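Local structure of porphyranase B (Zobellia galactanivorans, 3JUU) at residues 103-107 with 108-112; 216-220 with 221-225; 226-229 with 230-234. The protein cleaves the sulfated algal polysaccharide porphyran at linkages between beta-D-galactopyranose and alpha-L-galactopyranose-6-sulfate, releasing mostly disaccharides. One frame throughout, in Å; residues are numbered along the deposited sequence.

Contact 1: residues 103-107 with 108-112; sequences NGMTY and GYYEC
Tyr110 donates from its phenol to the backbone carbonyl of Tyr107, three residues back, with OH 2.8 Å from Tyr107 O. The acceptor lies near the plane of the phenol ring, at its edge, but the hydroxyl stands 46° out of the carbonyl plane. Met105 crosses the phenol at about a right angle, and its CB lies 3.3 Å from Tyr110 OH. Met105 CG, anti to the backbone N (chi1 179°), comes equally near that hydroxyl, and the chain then bends, carrying the sulfur away from Tyr110. The backbone turns sharply here: Tyr107 has a positive phi of 70°, and Gly108 follows at angles where any CB would run into Tyr107 O. The Tyr107 ring packs within its own segment, with Thr106 CG2 centred over one face, 3.6 Å above the plane. The contact thus pins the incoming loop to the first residues of strand 108-115. That strand runs antiparallel between strands 202-210 and 264-276 of the jelly roll. Tyr110 touches Val206 and Ser272 on these two neighbours and reaches Leu127 on strand 122-128, while the Tyr107 ring meets Trp208 edge-to-face.

Contact 2: residues 216-220 with 221-225; sequences FFLDG and KMQSK
Phe217 turns one ring face to the backbone of Met222, whose CA sits 3.9 Å from the ring centroid in a CH-pi contact offset toward the rim. Met222 CB adds apolar packing, 3.7 Å from Phe217 CE1, and the rest of the thioether chain runs on, extended, away from the ring. Phe216, on the other side of the sheet, offers an edge instead: Ser224 OG lies in the ring plane, 3.5 Å from Phe216 CD2. Both pairs belong to the antiparallel hairpin of strands 213-218 and 221-226, closed by a type I' turn from Leu218 to Lys221. A classic beta bulge puts Gln223 and Ser224 together opposite Phe216, whose O takes the N-H of Gln223 while its N gives to Ser224 O. Gln223 folds back from the bulge, with chi1 and chi2 both near -60°, and lays its CG 3.7 Å from Leu218 CB. Gln223 NE2 then donates to Lys221 O at 3.0 Å, almost straight at 175°. Leu218 N reaches Lys221 O from the opposite face of the carbonyl plane, at 2.9 Å. At the turn, a water gives a hydrogen bond to Asp219 OD2 and accepts one from Lys221 NZ. The Asp219 carboxylate is held further by Val203 N and His202 ND1, on strand 202-210.

Contact 3: residues 226-229 with 230-234; sequences VTPP and ADFDI
Next to the Phe232 ring that packs on Pro228, the backbone O of Asp231 takes two donors: a hydrogen bond from Arg140 NH1 and a weak one from Asp233 N at 3.3 Å. Arg140 also forms a salt bridge with Asp233 OD1, so one guanidinium group ties down both flanks of Phe232. The stretch is the connection from strand 221-226 to strand 237-242 of the GH16 beta-sandwich, and no hydrogen bond joins its two halves; the contact between them is apolar. Pro228 CB stands almost straight above the centre of the Phe232 ring, 3.7 Å from the centroid and 7° off the normal, a CH-pi contact over the face. The two side chains point opposite ways as they overlap. With CG anti to its own carbonyl carbon (chi1 -83°), Phe232 is swung back toward the prolines, and Pro229 CD comes obliquely to its CE1 at 4.4 Å. Thr142 and Leu144 on strand 141-150 and Thr171 on strand 166-174 also touch this ring. Its side chain lies about 6 Å from that of Glu143, the probable nucleophile. With an alanine here, Pro228 would lose the aromatic face it rests on, and a gap would probably open against Thr142 and Leu144, the neighbours of Glu143 on strand 141-150. Pro228 CG packs against the backbone as well, 3.4 Å from Ala230 O.

In the fold
The three contacts follow one another along the chain, and none nests in or crosses another. Contact 1 comes first, where the loop after strand 90-101 enters strand 108-115. Contact 2 closes the hairpin of strands 213-218 and 221-226, and contact 3 takes over directly from its second strand, shaping the connection to strand 237-242. In space they meet again. Tyr109 OH packs on Phe217 CB at 3.2 Å, joining contacts 1 and 2, while Tyr107 and Thr106 rest on residues 232-234 of contact 3. Phe216 touches Val226, linking 2 to 3. Together they bring the 108-115 and hairpin strands up to the connection running beside strand 141-150, which carries the probable nucleophile.

Contact 1: residues 103-107 with 108-112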
loop_
_atom_site.group_PDB
_atom_site.type_symbol
_atom_site.label_atom_id
_atom_site.label_comp_id
_atom_site.label_asym_id
_atom_site.label_seq_id
_atom_site.Cartn_x
_atom_site.Cartn_y
_atom_site.Cartn_z
ATOM N N ASN A 103 -5.286 5.263 -12.936
ATOM C CA ASN A 103 -4.207 5.206 -13.961
ATOM C C ASN A 103 -3.001 4.363 -13.472
ATOM O O ASN A 103 -2.734 4.320 -12.273
ATOM C CB ASN A 103 -3.754 6.627 -14.291
ATOM C CG ASN A 103 -4.869 7.419 -14.993
ATOM O OD1 ASN A 103 -5.192 7.118 -16.153
ATOM N ND2 ASN A 103 -5.465 8.379 -14.291
ATOM N N GLY A 104 -2.379 3.629 -14.402
ATOM C CA GLY A 104 -1.238 2.737 -14.033
ATOM C C GLY A 104 0.032 3.155 -14.771
ATOM O O GLY A 104 0.015 4.067 -15.653
ATOM N N MET A 105 1.126 2.499 -14.403
ATOM C CA MET A 105 2.407 2.720 -15.074
ATOM C C MET A 105 3.241 1.408 -14.965
ATOM O O MET A 105 2.996 0.530 -14.131
ATOM C CB MET A 105 3.104 3.982 -14.445
ATOM C CG MET A 105 4.556 4.444 -14.985
ATOM S SD MET A 105 4.447 4.578 -16.817
ATOM C CE MET A 105 3.302 6.029 -16.969
ATOM N N THR A 106 4.239 1.296 -15.846
ATOM C CA THR A 106 5.277 0.238 -15.709
ATOM C C THR A 106 6.601 0.917 -15.389
ATOM O O THR A 106 7.042 1.803 -16.135
ATOM C CB THR A 106 5.365 -0.602 -16.999
ATOM O OG1 THR A 106 4.031 -0.946 -17.442
ATOM C CG2 THR A 106 6.134 -1.945 -16.718
ATOM N N TYR A 107 7.233 0.490 -14.285
ATOM C CA TYR A 107 8.497 1.050 -13.748
ATOM C C TYR A 107 8.323 2.429 -13.163
ATOM O O TYR A 107 7.289 3.072 -13.377
ATOM C CB TYR A 107 9.687 1.037 -14.773
ATOM C CG TYR A 107 9.757 -0.272 -15.511
ATOM C CD1 TYR A 107 9.841 -1.481 -14.833
ATOM C CD2 TYR A 107 9.599 -0.297 -16.901
ATOM C CE1 TYR A 107 9.826 -2.717 -15.538
ATOM C CE2 TYR A 107 9.604 -1.515 -17.604
ATOM C CZ TYR A 107 9.752 -2.704 -16.891
ATOM O OH TYR A 107 9.710 -3.910 -17.562
ATOM N N GLY A 108 9.319 2.877 -12.422
ATOM C CA GLY A 108 9.341 4.201 -11.893
ATOM C C GLY A 108 9.597 4.232 -10.384
ATOM O O GLY A 108 9.951 3.200 -9.799
ATOM N N TYR A 109 9.481 5.408 -9.749
ATOM C CA TYR A 109 9.752 5.540 -8.328
ATOM C C TYR A 109 8.402 5.949 -7.669
ATOM O O TYR A 109 7.766 6.928 -8.118
ATOM C CB TYR A 109 10.872 6.615 -8.057
ATOM C CG TYR A 109 11.247 6.610 -6.581
ATOM C CD1 TYR A 109 12.122 5.604 -6.084
ATOM C CD2 TYR A 109 10.679 7.531 -5.632
ATOM C CE1 TYR A 109 12.402 5.506 -4.750
ATOM C CE2 TYR A 109 10.998 7.436 -4.268
ATOM C CZ TYR A 109 11.855 6.386 -3.830
ATOM O OH TYR A 109 12.211 6.329 -2.486
ATOM N N TYR A 110 8.013 5.283 -6.577
ATOM C CA TYR A 110 6.678 5.517 -6.007
ATOM C C TYR A 110 6.862 5.663 -4.568
ATOM O O TYR A 110 7.427 4.744 -3.911
ATOM C CB TYR A 110 5.779 4.283 -6.263
ATOM C CG TYR A 110 5.592 4.061 -7.738
ATOM C CD1 TYR A 110 4.463 4.621 -8.377
ATOM C CD2 TYR A 110 6.519 3.334 -8.505
ATOM C CE1 TYR A 110 4.288 4.460 -9.763
ATOM C CE2 TYR A 110 6.349 3.192 -9.837
ATOM C CZ TYR A 110 5.235 3.768 -10.474
ATOM O OH TYR A 110 5.043 3.591 -11.835
ATOM N N GLU A 111 6.374 6.786 -4.010
ATOM C CA GLU A 111 6.622 7.030 -2.600
ATOM C C GLU A 111 5.389 7.663 -1.939
ATOM O O GLU A 111 4.621 8.337 -2.610
ATOM C CB GLU A 111 7.825 7.971 -2.420
ATOM C CG GLU A 111 7.786 9.183 -3.412
ATOM C CD GLU A 111 8.753 10.290 -3.086
ATOM O OE1 GLU A 111 9.604 10.099 -2.186
ATOM O OE2 GLU A 111 8.565 11.394 -3.701
ATOM N N CYS A 112 5.199 7.456 -0.626
ATOM C CA CYS A 112 4.179 8.199 0.101
ATOM C C CYS A 112 4.730 8.555 1.479
ATOM O O CYS A 112 5.731 7.982 1.950
ATOM C CB CYS A 112 2.886 7.330 0.206
ATOM S SG CYS A 112 2.997 6.050 1.545
#

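Contact 2: residues 216-220 with 221-225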
loop_
_atom_site.group_PDB
_atom_site.type_symbol
_atom_site.label_atom_id
_atom_site.label_comp_id
_atom_site.label_asym_id
_atom_site.label_seq_id
_atom_site.Cartn_x
_atom_site.Cartn_y
_atom_site.Cartn_z
ATOM N N PHE A 216 13.955 -0.816 -2.275
ATOM C CA PHE A 216 13.038 -0.161 -1.285
ATOM C C PHE A 216 13.771 0.919 -0.510
ATOM O O PHE A 216 14.949 0.738 -0.158
ATOM C CB PHE A 216 12.501 -1.218 -0.287
ATOM C CG PHE A 216 11.538 -2.187 -0.935
ATOM C CD1 PHE A 216 10.239 -1.762 -1.259
ATOM C CD2 PHE A 216 11.938 -3.498 -1.210
ATOM C CE1 PHE A 216 9.374 -2.623 -1.947
ATOM C CE2 PHE A 216 11.046 -4.416 -1.817
ATOM C CZ PHE A 216 9.755 -3.956 -2.155
ATOM N N PHE A 217 13.075 2.030 -0.200
ATOM C CA PHE A 217 13.667 3.156 0.564
ATOM C C PHE A 217 12.768 3.480 1.726
ATOM O O PHE A 217 11.500 3.421 1.636
ATOM C CB PHE A 217 13.654 4.415 -0.321
ATOM C CG PHE A 217 14.732 4.393 -1.357
ATOM C CD1 PHE A 217 15.872 5.144 -1.156
ATOM C CD2 PHE A 217 14.598 3.544 -2.521
ATOM C CE1 PHE A 217 16.923 5.113 -2.085
ATOM C CE2 PHE A 217 15.637 3.553 -3.496
ATOM C CZ PHE A 217 16.799 4.315 -3.216
ATOM N N LEU A 218 13.403 3.890 2.800
ATOM C CA LEU A 218 12.709 4.358 4.043
ATOM C C LEU A 218 13.288 5.675 4.467
ATOM O O LEU A 218 14.520 5.784 4.635
ATOM C CB LEU A 218 12.847 3.315 5.197
ATOM C CG LEU A 218 12.298 3.731 6.550
ATOM C CD1 LEU A 218 10.721 4.082 6.416
ATOM C CD2 LEU A 218 12.657 2.680 7.663
ATOM N N ASP A 219 12.423 6.712 4.553
ATOM C CA ASP A 219 12.835 8.075 5.010
ATOM C C ASP A 219 14.040 8.548 4.184
ATOM O O ASP A 219 15.014 9.065 4.737
ATOM C CB ASP A 219 13.144 8.042 6.494
ATOM C CG ASP A 219 11.911 7.643 7.300
ATOM O OD1 ASP A 219 10.819 8.075 6.833
ATOM O OD2 ASP A 219 12.079 6.963 8.333
ATOM N N GLY A 220 13.971 8.244 2.889
ATOM C CA GLY A 220 14.949 8.767 1.947
ATOM C C GLY A 220 16.225 8.011 1.906
ATOM O O GLY A 220 17.227 8.484 1.326
ATOM N N LYS A 221 16.234 6.819 2.475
ATOM C CA LYS A 221 17.456 5.977 2.481
ATOM C C LYS A 221 17.203 4.582 1.922
ATOM O O LYS A 221 16.234 3.911 2.331
ATOM C CB LYS A 221 17.980 5.826 3.914
ATOM C CG LYS A 221 18.557 7.116 4.522
ATOM C CD LYS A 221 18.774 7.015 6.062
ATOM C CE LYS A 221 17.439 7.351 6.781
ATOM N NZ LYS A 221 17.097 6.652 8.092
ATOM N N MET A 222 18.108 4.106 1.059
ATOM C CA MET A 222 17.925 2.767 0.492
ATOM C C MET A 222 18.031 1.721 1.594
ATOM O O MET A 222 19.007 1.760 2.396
ATOM C CB MET A 222 19.031 2.488 -0.531
ATOM C CG MET A 222 18.850 1.112 -1.136
ATOM S SD MET A 222 20.197 0.723 -2.284
ATOM C CE MET A 222 19.978 -1.086 -2.542
ATOM N N GLN A 223 17.111 0.762 1.624
ATOM C CA GLN A 223 17.098 -0.274 2.634
ATOM C C GLN A 223 17.533 -1.628 2.038
ATOM O O GLN A 223 18.207 -2.388 2.710
ATOM C CB GLN A 223 15.689 -0.528 3.206
ATOM C CG GLN A 223 15.160 0.704 3.904
ATOM C CD GLN A 223 15.984 1.197 5.090
ATOM O OE1 GLN A 223 16.032 0.551 6.144
ATOM N NE2 GLN A 223 16.573 2.420 4.966
ATOM N N SER A 224 17.099 -1.902 0.820
ATOM C CA SER A 224 17.238 -3.247 0.290
ATOM C C SER A 224 16.983 -3.279 -1.201
ATOM O O SER A 224 16.369 -2.360 -1.795
ATOM C CB SER A 224 16.229 -4.183 0.999
ATOM O OG SER A 224 14.918 -3.797 0.615
ATOM N N LYS A 225 17.453 -4.365 -1.831
ATOM C CA LYS A 225 17.201 -4.585 -3.200
ATOM C C LYS A 225 16.614 -5.994 -3.239
ATOM O O LYS A 225 17.102 -6.969 -2.566
ATOM C CB LYS A 225 18.513 -4.499 -4.018
ATOM C CG LYS A 225 18.286 -4.840 -5.486
ATOM C CD LYS A 225 19.550 -4.748 -6.378
ATOM C CE LYS A 225 19.177 -3.960 -7.674
ATOM N NZ LYS A 225 19.920 -4.317 -8.937
HETATM O O HOH W 1 14.235 5.886 9.190
#

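Contact 3: residues 226-229 with 230-234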
loop_
_atom_site.group_PDB
_atom_site.type_symbol
_atom_site.label_atom_id
_atom_site.label_comp_id
_atom_site.label_asym_id
_atom_site.label_seq_id
_atom_site.Cartn_x
_atom_site.Cartn_y
_atom_site.Cartn_z
ATOM N N VAL A 226 15.547 -6.143 -4.009
ATOM C CA VAL A 226 14.921 -7.454 -4.078
ATOM C C VAL A 226 14.757 -7.879 -5.538
ATOM O O VAL A 226 14.341 -7.079 -6.366
ATOM C CB VAL A 226 13.544 -7.367 -3.320
ATOM C CG1 VAL A 226 12.791 -8.625 -3.553
ATOM C CG2 VAL A 226 13.812 -7.261 -1.789
ATOM N N THR A 227 15.048 -9.148 -5.887
ATOM C CA THR A 227 14.694 -9.640 -7.165
ATOM C C THR A 227 13.324 -10.249 -6.987
ATOM O O THR A 227 13.159 -11.167 -6.214
ATOM C CB THR A 227 15.693 -10.762 -7.591
ATOM O OG1 THR A 227 16.989 -10.133 -7.730
ATOM C CG2 THR A 227 15.286 -11.377 -8.912
ATOM N N PRO A 228 12.341 -9.774 -7.750
ATOM C CA PRO A 228 11.028 -10.369 -7.553
ATOM C C PRO A 228 10.960 -11.801 -8.045
ATOM O O PRO A 228 11.800 -12.228 -8.901
ATOM C CB PRO A 228 10.108 -9.388 -8.356
ATOM C CG PRO A 228 10.918 -8.907 -9.497
ATOM C CD PRO A 228 12.360 -8.767 -8.837
ATOM N N PRO A 229 9.946 -12.562 -7.589
ATOM C CA PRO A 229 9.828 -14.004 -7.949
ATOM C C PRO A 229 9.528 -14.262 -9.429
ATOM O O PRO A 229 9.842 -15.354 -9.906
ATOM C CB PRO A 229 8.734 -14.538 -7.013
ATOM C CG PRO A 229 8.102 -13.330 -6.428
ATOM C CD PRO A 229 8.859 -12.100 -6.706
ATOM N N ALA A 230 9.042 -13.251 -10.150
ATOM C CA ALA A 230 8.791 -13.367 -11.615
ATOM C C ALA A 230 9.013 -11.994 -12.177
ATOM O O ALA A 230 9.035 -10.985 -11.430
ATOM C CB ALA A 230 7.332 -13.865 -11.896
ATOM N N ASP A 231 9.186 -11.884 -13.500
ATOM C CA ASP A 231 9.344 -10.535 -14.089
ATOM C C ASP A 231 8.170 -9.563 -13.733
ATOM O O ASP A 231 6.981 -9.847 -13.968
ATOM C CB ASP A 231 9.307 -10.633 -15.582
ATOM C CG ASP A 231 10.548 -11.307 -16.182
ATOM O OD1 ASP A 231 11.603 -11.316 -15.503
ATOM O OD2 ASP A 231 10.402 -11.803 -17.346
ATOM N N PHE A 232 8.511 -8.403 -13.209
ATOM C CA PHE A 232 7.508 -7.339 -12.967
ATOM C C PHE A 232 7.551 -6.371 -14.163
ATOM O O PHE A 232 8.062 -5.265 -14.033
ATOM C CB PHE A 232 7.827 -6.642 -11.637
ATOM C CG PHE A 232 7.288 -7.389 -10.395
ATOM C CD1 PHE A 232 6.943 -8.755 -10.444
ATOM C CD2 PHE A 232 7.107 -6.699 -9.192
ATOM C CE1 PHE A 232 6.457 -9.474 -9.304
ATOM C CE2 PHE A 232 6.592 -7.421 -8.031
ATOM C CZ PHE A 232 6.212 -8.805 -8.112
ATOM N N ASP A 233 7.034 -6.815 -15.335
ATOM C CA ASP A 233 7.085 -5.954 -16.503
ATOM C C ASP A 233 5.664 -5.639 -16.974
ATOM O O ASP A 233 5.462 -5.352 -18.189
ATOM C CB ASP A 233 7.899 -6.622 -17.608
ATOM C CG ASP A 233 7.407 -8.023 -17.924
ATOM O OD1 ASP A 233 6.447 -8.509 -17.297
ATOM O OD2 ASP A 233 8.083 -8.707 -18.743
ATOM N N ILE A 234 4.685 -5.756 -16.041
ATOM C CA ILE A 234 3.234 -5.533 -16.383
ATOM C C ILE A 234 2.821 -4.227 -15.687
ATOM O O ILE A 234 3.233 -3.990 -14.543
ATOM C CB ILE A 234 2.256 -6.721 -15.944
ATOM C CG1 ILE A 234 2.746 -8.096 -16.495
ATOM C CG2 ILE A 234 0.820 -6.444 -16.491
ATOM C CD1 ILE A 234 2.259 -9.277 -15.784
#